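Side-chain contacts in cell division control protein 4 (Saccharomyces cerevisiae, PDB 3V7D), which serves as the substrate-recognition subunit of an SCF E3 ubiquitin ligase, binding phosphorylated targets such as the CDK inhibitor Sic1 and directing their ubiquitination: residues B[79-84]-B[95-100]; B[37-42]-B[47-52]; B[99-104]-B[442-447]; B[150-155]-B[458-463]; B[13-18]-B[25-30]. The protein carries 1 engineered substitution. All coordinates share one frame; numbering follows the deposited sequence.

The five contacts run from the F-box through the helical linker to the closing blade of the WD-repeat propeller. Contacts 5 and 2 come first along the chain and lie within the F-box, their centres 10 Å apart; they touch through Phe27 and Ile48, which pack on residues of the other contact. Contact 1 follows, about 18 Å from contact 2 between centres, and shares helix 87-106 with contact 3. Contacts 3 and 4 are centred 14 Å apart and meet on neighbouring strands 445-452 and 455-462, their segments alternating along the chain. Helix 87-106 thus connects the F-box end to the blade where the propeller ring closes, about 44 Å separating the centres of contacts 4 and 5.

Contact 1: B[79-84]-B[95-100]; sequences SQKYPK and FLENIF
Lys81 and Glu97 mark the nearest backbone approach, yet their CA atoms stand 13.2 Å apart, and long side chains must bridge the space between the end of helix 71-81 and the middle of helix 87-106. Lys81 does so fully stretched, with CG anti to the backbone N (chi1 -173°) and every later torsion also near 180°. Glu97, likewise extended, reaches out from the opposite direction. The two ends meet in a salt bridge, Lys81 NZ to Glu97 OE1 at 3.3 Å, one carboxylate oxygen being clearly nearer the ammonium than the other. Tyr82, the first residue to leave helical backbone angles, runs beside the lysine: Lys81 CG lies 3.8 Å above one face of the Tyr82 ring, displaced toward its rim. At the far end Lys81 NZ gives a weak hydrogen bond to Tyr82 OH. The ammonium therefore has both a carboxylate and a phenol near it, which probably steadies its position at this surface. The carbonyl of Tyr82 accepts from Arg90 NE, fastening the turn to the start of helix 87-106. On that helix Phe95 packs edge-to-face with Phe32. The arrangement is a surface salt bridge between two successive helices of the linker joining F-box and WD-repeat propeller.

Contact 2: B[37-42]-B[47-52]; sequences NSLGVS and KIIRKS
Leu39 CD2 rests between two residues of the facing segment, 3.7 Å from Ile49 CG2 and also 3.7 Å from Arg50 CG. The arginine meets it with the aliphatic root of its chain, roughly at a right angle. Ile49 sends its other branch toward the helix 32-39 backbone: with CG1 anti to the carbonyl carbon (chi1 -66°), CD1 arrives 3.6 Å from Ser38 CB and 3.7 Å from Leu39 N. With an alanine at Leu39, Ile49 CG2 and the arginine methylenes would probably lose their apolar partner, leaving a gap between the helices. Further out, polar bonds set the frame. Ser38 OG bonds to Asp34 O one turn back, Arg50 NH1 to Asn46 OD1, and Arg50 NH2 forms a salt bridge with Asp89. Asn46 ND2 also bonds to Leu39 O, tying the end of helix 32-39 to the middle of helix 43-49. These two F-box helices thus pack closely, with Phe27 of helix 20-27 touching both Ser38 and Ile49.

Contact 3: B[99-104]-B[442-447]; sequences IFILKN and KGKTLV
Ile101 keeps CG1 anti to the carbonyl carbon (chi1 -69°) and chi2 extended, which carries CD1 out from helix 87-106 to the backbone and CB of Lys444, while CG2 is left facing Gly443. The receiving element is a tight two-residue beta hairpin, a type II' turn from Lys442 to Thr445 that joins strands 435-442 and 445-452 in the closing blade of the WD-repeat propeller. Two backbone bonds shut it: Lys442 N to Thr445 O at 3.0 Å and Thr445 N to Lys442 O at 3.1 Å. Gly443 takes the first corner with positive phi (59°), as the turn type requires. The side chain of Lys444 contributes through its root alone, since CG lies between backbone N and carbonyl carbon (chi1 55°) and the rest of the chain leads away; its NZ bonds to Ser464 OG, at the end of this chain. A second tie holds helix to turn, for Trp105 NE1 donates to Gly443 O, and one turn from Ile101 Asn104 ND2 bonds to Phe463 O. The last helix of the linker is thereby seated on the propeller by apolar and polar contacts alike. Ile101 CD1 ends 3.7 Å from Lys444 CB, and Ile101 CG2 lies 3.7 Å from Gly443 O.

Contact 4: B[150-155]-B[458-463]; sequences INKKFL and LEILDF
The Asp462 carboxylate is the flat group of this contact, and Lys152 comes to it from above its plane, not within it: CE stands 3.6 Å from Asp462 OD2 and NZ forms a long salt bridge to the same oxygen at 3.7 Å. The aliphatic part of Lys152 passes over Ile460 on the way, CG lying 3.8 Å from Ile460 CG2 and CB 4.0 Å from Ile460 CD1. A bend at the last torsion (chi4 61°) turns the ammonium back toward its own loop, where it bonds to Ser149 O and weakly to Ile150 O. Lys152 itself has positive phi and, with Lys153 opposite Asp148, forms a G1 beta bulge leading into strand 153-158. In this way the first propeller blade is joined to the closing one. Replacing Lys152 with an alanine would probably uncover Ile460 CG2 and cost Asp462 OD2 its long ion pair. Asp462 OD1 keeps Ser464 OG and a long, weak pair with Lys444. With the Lys152 ion pair long and its methylenes against Ile460, the contact is probably as much apolar cover as charge pairing.

Contact 5: B[13-18]-B[25-30]; sequences DLITSL and KIFNYL
Within the F-box, the module through which SCF receptors dock on Skp1, Ile15 of the short helix 14-17 packs against Ile26 and Phe27 of helix 20-27. Ile15 divides its branches between them. CD1 meets Ile26 CD1 at 3.8 Å, and CG2, anti to the backbone N, lies 3.8 Å from Phe27 CZ, approaching the ring obliquely. Leu18, just past the short helix, brings CD1 to 3.8 Å from the same Ile26 methyl, its side chain standing nearly square to that of the isoleucine. Ile26 CD1 is thus flanked by two apolar side chains of the facing segment. The start of helix 14-17 is fixed by Asp13 at its N-cap: OD1 accepts from Thr16 N at 3.3 Å, and Thr16 OG1 donates to OD2 at 2.8 Å, both from above the carboxylate plane. Asp13 O takes two bonds from Ser17, through its N and OG, so the single turn is gripped by backbone and side chains together. Trp45 NE1 also bonds to Asp13 OD1, linking this cap to helix 43-49. Leu14 and Ser17 touch aromatic side chains of the partner protein chain, while Ile15 packs on Trp45 and Ile48 of helix 43-49, and Phe27 reaches Leu55 of helix 53-62.

Contact 1: B[79-84]-B[95-100]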
# COMPACT_ATOMS: atom_id res chain seq x y z
N SER B 79 11.15 11.78 -7.68
CA SER B 79 12.22 12.48 -8.37
C SER B 79 11.71 13.12 -9.66
O SER B 79 12.11 14.23 -10.02
CB SER B 79 13.37 11.53 -8.69
OG SER B 79 14.40 12.21 -9.38
N GLN B 80 10.83 12.40 -10.35
CA GLN B 80 10.21 12.90 -11.57
C GLN B 80 9.33 14.11 -11.27
O GLN B 80 9.31 15.07 -12.02
CB GLN B 80 9.38 11.79 -12.24
CG GLN B 80 10.19 10.58 -12.71
CD GLN B 80 9.32 9.45 -13.24
OE1 GLN B 80 8.11 9.41 -13.00
NE2 GLN B 80 9.94 8.52 -13.96
N LYS B 81 8.62 14.04 -10.15
CA LYS B 81 7.71 15.11 -9.75
C LYS B 81 8.47 16.31 -9.18
O LYS B 81 8.17 17.46 -9.51
CB LYS B 81 6.68 14.60 -8.75
CG LYS B 81 5.59 15.59 -8.40
CD LYS B 81 4.60 14.99 -7.41
CE LYS B 81 3.54 16.01 -7.00
NZ LYS B 81 2.61 15.47 -5.97
N TYR B 82 9.46 16.04 -8.32
CA TYR B 82 10.25 17.10 -7.70
C TYR B 82 11.74 16.99 -8.03
O TYR B 82 12.54 16.61 -7.17
CB TYR B 82 10.09 17.06 -6.18
CG TYR B 82 8.67 17.12 -5.69
CD1 TYR B 82 7.99 18.33 -5.62
CD2 TYR B 82 8.01 15.98 -5.25
CE1 TYR B 82 6.69 18.39 -5.16
CE2 TYR B 82 6.72 16.03 -4.78
CZ TYR B 82 6.06 17.24 -4.74
OH TYR B 82 4.77 17.29 -4.27
N PRO B 83 12.13 17.33 -9.26
CA PRO B 83 13.52 17.15 -9.70
C PRO B 83 14.53 17.92 -8.87
O PRO B 83 15.67 17.48 -8.71
CB PRO B 83 13.51 17.68 -11.14
CG PRO B 83 12.09 17.61 -11.56
CD PRO B 83 11.29 17.90 -10.33
N LYS B 84 14.13 19.07 -8.33
CA LYS B 84 15.08 19.95 -7.65
C LYS B 84 15.03 19.87 -6.12
O LYS B 84 15.54 20.76 -5.43
CB LYS B 84 14.92 21.38 -8.15
CG LYS B 84 15.36 21.56 -9.60
CD LYS B 84 15.21 22.98 -10.11
CE LYS B 84 13.79 23.25 -10.58
NZ LYS B 84 13.72 24.48 -11.42
N PHE B 95 4.95 12.67 2.38
CA PHE B 95 4.30 12.23 3.60
C PHE B 95 3.21 13.21 4.02
O PHE B 95 2.11 12.80 4.39
CB PHE B 95 5.29 12.04 4.75
CG PHE B 95 4.62 11.62 6.02
CD1 PHE B 95 4.39 10.27 6.27
CD2 PHE B 95 4.19 12.56 6.94
CE1 PHE B 95 3.76 9.88 7.43
CE2 PHE B 95 3.55 12.17 8.09
CZ PHE B 95 3.34 10.82 8.34
N LEU B 96 3.53 14.50 3.98
CA LEU B 96 2.60 15.53 4.40
C LEU B 96 1.35 15.55 3.53
O LEU B 96 0.24 15.68 4.03
CB LEU B 96 3.28 16.91 4.40
CG LEU B 96 4.31 17.11 5.51
CD1 LEU B 96 5.01 18.45 5.36
CD2 LEU B 96 3.66 16.99 6.88
N GLU B 97 1.54 15.40 2.22
CA GLU B 97 0.42 15.34 1.30
C GLU B 97 -0.44 14.11 1.58
O GLU B 97 -1.67 14.20 1.66
CB GLU B 97 0.90 15.34 -0.16
CG GLU B 97 -0.22 15.14 -1.16
CD GLU B 97 0.20 15.42 -2.60
OE1 GLU B 97 1.38 15.23 -2.93
OE2 GLU B 97 -0.67 15.84 -3.39
N ASN B 98 0.20 12.96 1.76
CA ASN B 98 -0.53 11.72 2.03
C ASN B 98 -1.27 11.73 3.37
O ASN B 98 -2.36 11.18 3.48
CB ASN B 98 0.40 10.51 1.94
CG ASN B 98 0.69 10.11 0.51
OD1 ASN B 98 1.84 10.08 0.08
ND2 ASN B 98 -0.37 9.79 -0.24
N ILE B 99 -0.67 12.34 4.39
CA ILE B 99 -1.30 12.32 5.70
C ILE B 99 -2.48 13.29 5.72
O ILE B 99 -3.47 13.07 6.42
CB ILE B 99 -0.27 12.60 6.84
CG1 ILE B 99 -0.75 11.98 8.16
CG2 ILE B 99 0.00 14.09 7.00
CD1 ILE B 99 -0.77 10.47 8.15
N PHE B 100 -2.38 14.36 4.94
CA PHE B 100 -3.45 15.34 4.80
C PHE B 100 -4.65 14.69 4.12
O PHE B 100 -5.78 14.80 4.58
CB PHE B 100 -2.96 16.55 4.00
CG PHE B 100 -4.06 17.47 3.53
CD1 PHE B 100 -4.67 18.36 4.42
CD2 PHE B 100 -4.48 17.46 2.21
CE1 PHE B 100 -5.68 19.22 3.99
CE2 PHE B 100 -5.49 18.31 1.78
CZ PHE B 100 -6.09 19.19 2.67

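Contact 2: B[37-42]-B[47-52]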
# COMPACT_ATOMS: atom_id res chain seq x y z
N ASN B 37 6.73 20.15 14.14
CA ASN B 37 7.01 21.26 15.04
C ASN B 37 8.51 21.42 15.26
O ASN B 37 9.01 22.54 15.37
CB ASN B 37 6.30 21.06 16.38
CG ASN B 37 4.81 21.27 16.29
OD1 ASN B 37 4.33 22.03 15.45
ND2 ASN B 37 4.06 20.60 17.16
N SER B 38 9.21 20.30 15.33
CA SER B 38 10.64 20.32 15.61
C SER B 38 11.42 21.00 14.49
O SER B 38 12.44 21.64 14.74
CB SER B 38 11.15 18.90 15.86
OG SER B 38 10.56 18.36 17.04
N LEU B 39 10.91 20.89 13.27
CA LEU B 39 11.48 21.58 12.12
C LEU B 39 11.50 23.09 12.30
O LEU B 39 12.34 23.78 11.72
CB LEU B 39 10.71 21.23 10.84
CG LEU B 39 11.08 19.91 10.18
CD1 LEU B 39 10.06 19.53 9.11
CD2 LEU B 39 12.47 20.01 9.57
N GLY B 40 10.58 23.61 13.10
CA GLY B 40 10.48 25.04 13.34
C GLY B 40 11.20 25.53 14.58
O GLY B 40 11.05 26.69 14.97
N VAL B 41 11.98 24.66 15.21
CA VAL B 41 12.64 25.01 16.47
C VAL B 41 13.88 25.88 16.28
O VAL B 41 14.06 26.88 16.98
CB VAL B 41 12.98 23.74 17.28
CG1 VAL B 41 13.98 24.07 18.39
CG2 VAL B 41 11.71 23.12 17.85
N SER B 42 14.75 25.49 15.35
CA SER B 42 15.96 26.26 15.05
C SER B 42 16.56 25.78 13.73
O SER B 42 16.15 24.75 13.19
CB SER B 42 17.00 26.12 16.16
OG SER B 42 17.65 24.86 16.09
N LYS B 47 18.05 21.42 10.12
CA LYS B 47 19.07 20.75 9.32
C LYS B 47 19.15 19.26 9.66
O LYS B 47 19.19 18.41 8.77
CB LYS B 47 20.43 21.42 9.51
CG LYS B 47 21.49 20.99 8.51
CD LYS B 47 22.87 21.53 8.90
CE LYS B 47 22.96 23.04 8.73
NZ LYS B 47 23.03 23.45 7.29
N ILE B 48 19.17 18.96 10.96
CA ILE B 48 19.27 17.58 11.44
C ILE B 48 18.13 16.69 10.93
O ILE B 48 18.35 15.58 10.47
CB ILE B 48 19.33 17.54 12.98
CG1 ILE B 48 20.68 18.05 13.48
CG2 ILE B 48 19.07 16.14 13.50
CD1 ILE B 48 20.78 18.13 14.99
N ILE B 49 16.90 17.20 11.03
CA ILE B 49 15.73 16.43 10.61
C ILE B 49 15.68 16.19 9.10
O ILE B 49 15.40 15.08 8.64
CB ILE B 49 14.43 17.13 11.06
CG1 ILE B 49 14.34 17.13 12.58
CG2 ILE B 49 13.21 16.45 10.44
CD1 ILE B 49 13.25 18.03 13.13
N ARG B 50 15.99 17.22 8.32
CA ARG B 50 15.93 17.11 6.87
C ARG B 50 17.13 16.36 6.29
O ARG B 50 17.30 16.27 5.08
CB ARG B 50 15.81 18.50 6.24
CG ARG B 50 14.55 19.23 6.67
CD ARG B 50 14.57 20.69 6.25
NE ARG B 50 14.67 20.84 4.80
CZ ARG B 50 14.96 21.98 4.19
NH1 ARG B 50 15.19 23.08 4.91
NH2 ARG B 50 15.02 22.03 2.87
N LYS B 51 17.95 15.81 7.18
CA LYS B 51 19.16 15.11 6.79
C LYS B 51 18.88 13.63 6.55
O LYS B 51 19.49 13.01 5.68
CB LYS B 51 20.20 15.26 7.90
CG LYS B 51 21.60 15.60 7.46
CD LYS B 51 22.47 15.74 8.71
CE LYS B 51 23.92 16.08 8.38
NZ LYS B 51 24.09 17.50 7.99
N SER B 52 17.97 13.06 7.33
CA SER B 52 17.75 11.62 7.28
C SER B 52 16.65 11.21 6.30
O SER B 52 15.57 11.78 6.29
CB SER B 52 17.42 11.07 8.66
OG SER B 52 16.27 11.69 9.18

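Contact 3: B[99-104]-B[442-447]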
# COMPACT_ATOMS: atom_id res chain seq x y z
N ILE B 99 -0.67 12.34 4.39
CA ILE B 99 -1.30 12.32 5.70
C ILE B 99 -2.48 13.29 5.72
O ILE B 99 -3.47 13.07 6.42
CB ILE B 99 -0.27 12.60 6.84
CG1 ILE B 99 -0.75 11.98 8.16
CG2 ILE B 99 0.00 14.09 7.00
CD1 ILE B 99 -0.77 10.47 8.15
N PHE B 100 -2.38 14.36 4.94
CA PHE B 100 -3.45 15.34 4.80
C PHE B 100 -4.65 14.69 4.12
O PHE B 100 -5.78 14.80 4.58
CB PHE B 100 -2.96 16.55 4.00
CG PHE B 100 -4.06 17.47 3.53
CD1 PHE B 100 -4.67 18.36 4.42
CD2 PHE B 100 -4.48 17.46 2.21
CE1 PHE B 100 -5.68 19.22 3.99
CE2 PHE B 100 -5.49 18.31 1.78
CZ PHE B 100 -6.09 19.19 2.67
N ILE B 101 -4.38 14.01 3.01
CA ILE B 101 -5.42 13.31 2.27
C ILE B 101 -6.09 12.22 3.11
O ILE B 101 -7.32 12.12 3.14
CB ILE B 101 -4.85 12.72 0.96
CG1 ILE B 101 -4.48 13.85 0.00
CG2 ILE B 101 -5.83 11.74 0.32
CD1 ILE B 101 -3.78 13.40 -1.25
N LEU B 102 -5.28 11.43 3.81
CA LEU B 102 -5.80 10.33 4.62
C LEU B 102 -6.72 10.85 5.72
O LEU B 102 -7.77 10.27 5.99
CB LEU B 102 -4.67 9.50 5.22
CG LEU B 102 -5.12 8.29 6.05
CD1 LEU B 102 -5.95 7.32 5.20
CD2 LEU B 102 -3.94 7.56 6.69
N LYS B 103 -6.31 11.95 6.36
CA LYS B 103 -7.12 12.54 7.42
C LYS B 103 -8.50 12.96 6.91
O LYS B 103 -9.49 12.82 7.62
CB LYS B 103 -6.40 13.73 8.06
CG LYS B 103 -5.52 13.34 9.24
CD LYS B 103 -4.74 14.53 9.77
CE LYS B 103 -4.27 14.28 11.20
NZ LYS B 103 -3.58 12.97 11.35
N ASN B 104 -8.55 13.46 5.68
CA ASN B 104 -9.83 13.79 5.06
C ASN B 104 -10.70 12.56 4.85
O ASN B 104 -11.87 12.56 5.22
CB ASN B 104 -9.62 14.54 3.73
CG ASN B 104 -9.00 15.91 3.93
OD1 ASN B 104 -9.09 16.49 5.01
ND2 ASN B 104 -8.37 16.42 2.89
N LYS B 442 -7.45 6.07 -5.80
CA LYS B 442 -6.02 6.22 -5.57
C LYS B 442 -5.78 7.61 -5.01
O LYS B 442 -6.15 8.61 -5.62
CB LYS B 442 -5.22 6.01 -6.85
CG LYS B 442 -3.73 5.80 -6.60
CD LYS B 442 -2.93 5.57 -7.88
CE LYS B 442 -2.74 6.86 -8.67
NZ LYS B 442 -1.70 6.72 -9.74
N GLY B 443 -5.16 7.66 -3.83
CA GLY B 443 -4.87 8.93 -3.19
C GLY B 443 -6.10 9.77 -2.92
O GLY B 443 -7.02 9.36 -2.20
N LYS B 444 -6.14 10.96 -3.52
CA LYS B 444 -7.18 11.94 -3.26
C LYS B 444 -8.44 11.71 -4.09
O LYS B 444 -9.45 12.38 -3.90
CB LYS B 444 -6.65 13.34 -3.53
CG LYS B 444 -6.10 13.51 -4.94
CD LYS B 444 -5.59 14.92 -5.21
CE LYS B 444 -6.67 15.78 -5.82
NZ LYS B 444 -6.34 17.22 -5.73
N THR B 445 -8.36 10.77 -5.03
CA THR B 445 -9.43 10.61 -6.01
C THR B 445 -10.13 9.27 -5.91
O THR B 445 -9.49 8.21 -5.93
CB THR B 445 -8.90 10.78 -7.45
OG1 THR B 445 -8.22 12.04 -7.56
CG2 THR B 445 -10.06 10.75 -8.45
N LEU B 446 -11.45 9.32 -5.79
CA LEU B 446 -12.29 8.13 -5.76
C LEU B 446 -13.27 8.20 -6.93
O LEU B 446 -13.96 9.21 -7.11
CB LEU B 446 -13.02 8.06 -4.42
CG LEU B 446 -14.27 7.18 -4.24
CD1 LEU B 446 -13.96 5.72 -4.44
CD2 LEU B 446 -14.87 7.39 -2.85
N VAL B 447 -13.32 7.15 -7.75
CA VAL B 447 -14.25 7.13 -8.87
C VAL B 447 -15.21 5.95 -8.80
O VAL B 447 -14.85 4.86 -8.37
CB VAL B 447 -13.54 7.15 -10.25
CG1 VAL B 447 -12.65 8.38 -10.37
CG2 VAL B 447 -12.74 5.87 -10.48

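Contact 4: B[150-155]-B[458-463]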
# COMPACT_ATOMS: atom_id res chain seq x y z
N ILE B 150 -8.27 14.57 -13.54
CA ILE B 150 -7.72 15.81 -12.98
C ILE B 150 -8.72 16.95 -13.13
O ILE B 150 -9.10 17.60 -12.15
CB ILE B 150 -6.38 16.20 -13.64
CG1 ILE B 150 -5.32 15.12 -13.38
CG2 ILE B 150 -5.91 17.56 -13.13
CD1 ILE B 150 -3.99 15.42 -14.05
N ASN B 151 -9.14 17.20 -14.37
CA ASN B 151 -10.13 18.24 -14.62
C ASN B 151 -11.56 17.75 -14.42
O ASN B 151 -12.50 18.54 -14.43
CB ASN B 151 -9.95 18.84 -16.02
CG ASN B 151 -8.59 19.51 -16.20
OD1 ASN B 151 -8.34 20.58 -15.64
ND2 ASN B 151 -7.71 18.90 -16.99
N LYS B 152 -11.71 16.44 -14.23
CA LYS B 152 -13.02 15.83 -13.96
C LYS B 152 -14.04 16.12 -15.06
O LYS B 152 -15.09 16.73 -14.83
CB LYS B 152 -13.52 16.22 -12.57
CG LYS B 152 -12.58 15.76 -11.47
CD LYS B 152 -12.80 16.50 -10.17
CE LYS B 152 -11.84 16.00 -9.10
NZ LYS B 152 -10.42 16.20 -9.48
N LYS B 153 -13.71 15.68 -16.27
CA LYS B 153 -14.52 15.91 -17.45
C LYS B 153 -14.42 14.72 -18.41
O LYS B 153 -13.47 13.93 -18.34
CB LYS B 153 -14.05 17.16 -18.19
CG LYS B 153 -14.24 18.47 -17.43
CD LYS B 153 -13.60 19.63 -18.19
CE LYS B 153 -13.91 20.98 -17.54
NZ LYS B 153 -15.37 21.28 -17.57
N PHE B 154 -15.40 14.60 -19.29
CA PHE B 154 -15.38 13.62 -20.37
C PHE B 154 -14.37 14.04 -21.45
O PHE B 154 -14.29 15.21 -21.80
CB PHE B 154 -16.79 13.49 -20.96
CG PHE B 154 -16.84 12.78 -22.29
CD1 PHE B 154 -16.68 11.41 -22.36
CD2 PHE B 154 -17.10 13.48 -23.46
CE1 PHE B 154 -16.75 10.75 -23.57
CE2 PHE B 154 -17.17 12.83 -24.67
CZ PHE B 154 -17.00 11.46 -24.73
N LEU B 155 -13.59 13.08 -21.95
CA LEU B 155 -12.59 13.37 -22.99
C LEU B 155 -13.05 12.94 -24.37
O LEU B 155 -13.20 13.76 -25.27
CB LEU B 155 -11.26 12.69 -22.66
CG LEU B 155 -10.32 13.46 -21.73
CD1 LEU B 155 -9.02 12.69 -21.55
CD2 LEU B 155 -10.06 14.85 -22.28
N LEU B 458 -20.89 8.51 -14.23
CA LEU B 458 -19.60 8.39 -13.58
C LEU B 458 -19.52 9.40 -12.46
O LEU B 458 -19.73 10.60 -12.67
CB LEU B 458 -18.44 8.61 -14.57
CG LEU B 458 -17.05 8.52 -13.94
CD1 LEU B 458 -16.76 7.10 -13.46
CD2 LEU B 458 -15.97 8.98 -14.90
N GLU B 459 -19.23 8.91 -11.26
CA GLU B 459 -19.07 9.77 -10.10
C GLU B 459 -17.59 9.94 -9.78
O GLU B 459 -16.84 8.96 -9.76
CB GLU B 459 -19.82 9.19 -8.90
CG GLU B 459 -21.31 8.98 -9.14
CD GLU B 459 -22.12 10.26 -9.03
OE1 GLU B 459 -23.36 10.19 -9.14
OE2 GLU B 459 -21.52 11.34 -8.83
N ILE B 460 -17.18 11.18 -9.54
CA ILE B 460 -15.80 11.45 -9.13
C ILE B 460 -15.77 12.22 -7.82
O ILE B 460 -16.31 13.33 -7.72
CB ILE B 460 -15.04 12.24 -10.21
CG1 ILE B 460 -15.07 11.50 -11.55
CG2 ILE B 460 -13.60 12.47 -9.77
CD1 ILE B 460 -14.44 12.29 -12.69
N LEU B 461 -15.14 11.63 -6.81
CA LEU B 461 -15.04 12.23 -5.49
C LEU B 461 -13.62 12.68 -5.18
O LEU B 461 -12.66 11.92 -5.36
CB LEU B 461 -15.55 11.26 -4.42
CG LEU B 461 -16.99 10.81 -4.68
CD1 LEU B 461 -17.39 9.68 -3.75
CD2 LEU B 461 -17.93 11.99 -4.51
N ASP B 462 -13.49 13.91 -4.71
CA ASP B 462 -12.20 14.55 -4.51
C ASP B 462 -11.94 14.76 -3.01
O ASP B 462 -12.65 15.52 -2.37
CB ASP B 462 -12.20 15.90 -5.24
CG ASP B 462 -10.84 16.58 -5.26
OD1 ASP B 462 -9.91 16.14 -4.54
OD2 ASP B 462 -10.70 17.57 -6.01
N PHE B 463 -10.93 14.08 -2.47
CA PHE B 463 -10.62 14.16 -1.03
C PHE B 463 -9.44 15.09 -0.70
O PHE B 463 -8.89 15.06 0.41
CB PHE B 463 -10.38 12.77 -0.43
CG PHE B 463 -11.63 11.95 -0.26
CD1 PHE B 463 -12.15 11.21 -1.31
CD2 PHE B 463 -12.29 11.91 0.96
CE1 PHE B 463 -13.30 10.45 -1.16
CE2 PHE B 463 -13.44 11.15 1.13
CZ PHE B 463 -13.94 10.42 0.07

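Contact 5: B[13-18]-B[25-30]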
# COMPACT_ATOMS: atom_id res chain seq x y z
N ASP B 13 20.67 21.91 24.88
CA ASP B 13 20.15 21.51 23.59
C ASP B 13 20.64 20.09 23.29
O ASP B 13 21.65 19.90 22.62
CB ASP B 13 20.62 22.48 22.51
CG ASP B 13 19.92 22.27 21.19
OD1 ASP B 13 19.24 21.23 21.03
OD2 ASP B 13 20.05 23.14 20.31
N LEU B 14 19.91 19.11 23.81
CA LEU B 14 20.28 17.70 23.67
C LEU B 14 20.33 17.24 22.22
O LEU B 14 21.18 16.43 21.85
CB LEU B 14 19.32 16.81 24.46
CG LEU B 14 19.20 17.06 25.97
CD1 LEU B 14 18.38 15.96 26.61
CD2 LEU B 14 20.57 17.15 26.62
N ILE B 15 19.42 17.74 21.40
CA ILE B 15 19.33 17.31 20.00
C ILE B 15 20.56 17.76 19.22
O ILE B 15 21.11 17.00 18.42
CB ILE B 15 18.03 17.84 19.33
CG1 ILE B 15 16.82 17.09 19.89
CG2 ILE B 15 18.09 17.72 17.80
CD1 ILE B 15 16.85 15.60 19.68
N THR B 16 21.01 18.98 19.47
CA THR B 16 22.21 19.50 18.83
C THR B 16 23.47 18.83 19.40
O THR B 16 24.37 18.45 18.65
CB THR B 16 22.32 21.03 19.00
OG1 THR B 16 21.30 21.66 18.22
CG2 THR B 16 23.68 21.53 18.56
N SER B 17 23.51 18.69 20.72
CA SER B 17 24.70 18.19 21.41
C SER B 17 25.01 16.72 21.14
O SER B 17 26.16 16.35 20.91
CB SER B 17 24.58 18.42 22.92
OG SER B 17 24.51 19.81 23.21
N LEU B 18 23.97 15.88 21.17
CA LEU B 18 24.15 14.44 20.98
C LEU B 18 24.66 14.12 19.58
O LEU B 18 24.48 14.91 18.66
CB LEU B 18 22.83 13.71 21.24
CG LEU B 18 22.41 13.60 22.71
CD1 LEU B 18 20.95 13.16 22.80
CD2 LEU B 18 23.32 12.64 23.45
N LYS B 25 17.50 8.78 16.66
CA LYS B 25 16.77 7.79 17.44
C LYS B 25 15.63 8.46 18.22
O LYS B 25 14.54 7.89 18.36
CB LYS B 25 17.74 7.08 18.38
CG LYS B 25 17.16 5.89 19.11
CD LYS B 25 18.24 5.13 19.88
CE LYS B 25 19.35 4.62 18.97
NZ LYS B 25 19.58 3.15 19.15
N ILE B 26 15.88 9.67 18.69
CA ILE B 26 14.89 10.42 19.45
C ILE B 26 13.70 10.81 18.58
O ILE B 26 12.54 10.69 18.99
CB ILE B 26 15.53 11.68 20.10
CG1 ILE B 26 16.56 11.28 21.15
CG2 ILE B 26 14.46 12.57 20.73
CD1 ILE B 26 17.35 12.44 21.74
N PHE B 27 13.99 11.27 17.36
CA PHE B 27 12.93 11.66 16.44
C PHE B 27 12.10 10.48 15.96
O PHE B 27 10.91 10.63 15.67
CB PHE B 27 13.51 12.44 15.25
CG PHE B 27 14.01 13.81 15.61
CD1 PHE B 27 13.14 14.76 16.12
CD2 PHE B 27 15.34 14.15 15.43
CE1 PHE B 27 13.59 16.03 16.46
CE2 PHE B 27 15.80 15.41 15.77
CZ PHE B 27 14.92 16.35 16.28
N ASN B 28 12.71 9.30 15.87
CA ASN B 28 11.97 8.09 15.51
C ASN B 28 10.95 7.66 16.56
O ASN B 28 10.08 6.85 16.28
CB ASN B 28 12.93 6.94 15.19
CG ASN B 28 13.57 7.08 13.82
OD1 ASN B 28 12.92 7.48 12.86
ND2 ASN B 28 14.86 6.75 13.73
N TYR B 29 11.08 8.20 17.77
CA TYR B 29 10.13 7.90 18.84
C TYR B 29 8.99 8.91 18.85
O TYR B 29 8.08 8.81 19.68
CB TYR B 29 10.82 7.91 20.21
CG TYR B 29 11.66 6.69 20.49
CD1 TYR B 29 11.17 5.42 20.24
CD2 TYR B 29 12.94 6.81 21.01
CE1 TYR B 29 11.93 4.30 20.50
CE2 TYR B 29 13.71 5.70 21.28
CZ TYR B 29 13.20 4.45 21.02
OH TYR B 29 13.97 3.33 21.28
N LEU B 30 9.03 9.87 17.95
CA LEU B 30 8.01 10.91 17.91
C LEU B 30 6.97 10.68 16.82
O LEU B 30 7.25 10.03 15.81
CB LEU B 30 8.66 12.29 17.74
CG LEU B 30 9.39 12.83 18.97
CD1 LEU B 30 10.20 14.07 18.62
CD2 LEU B 30 8.39 13.14 20.07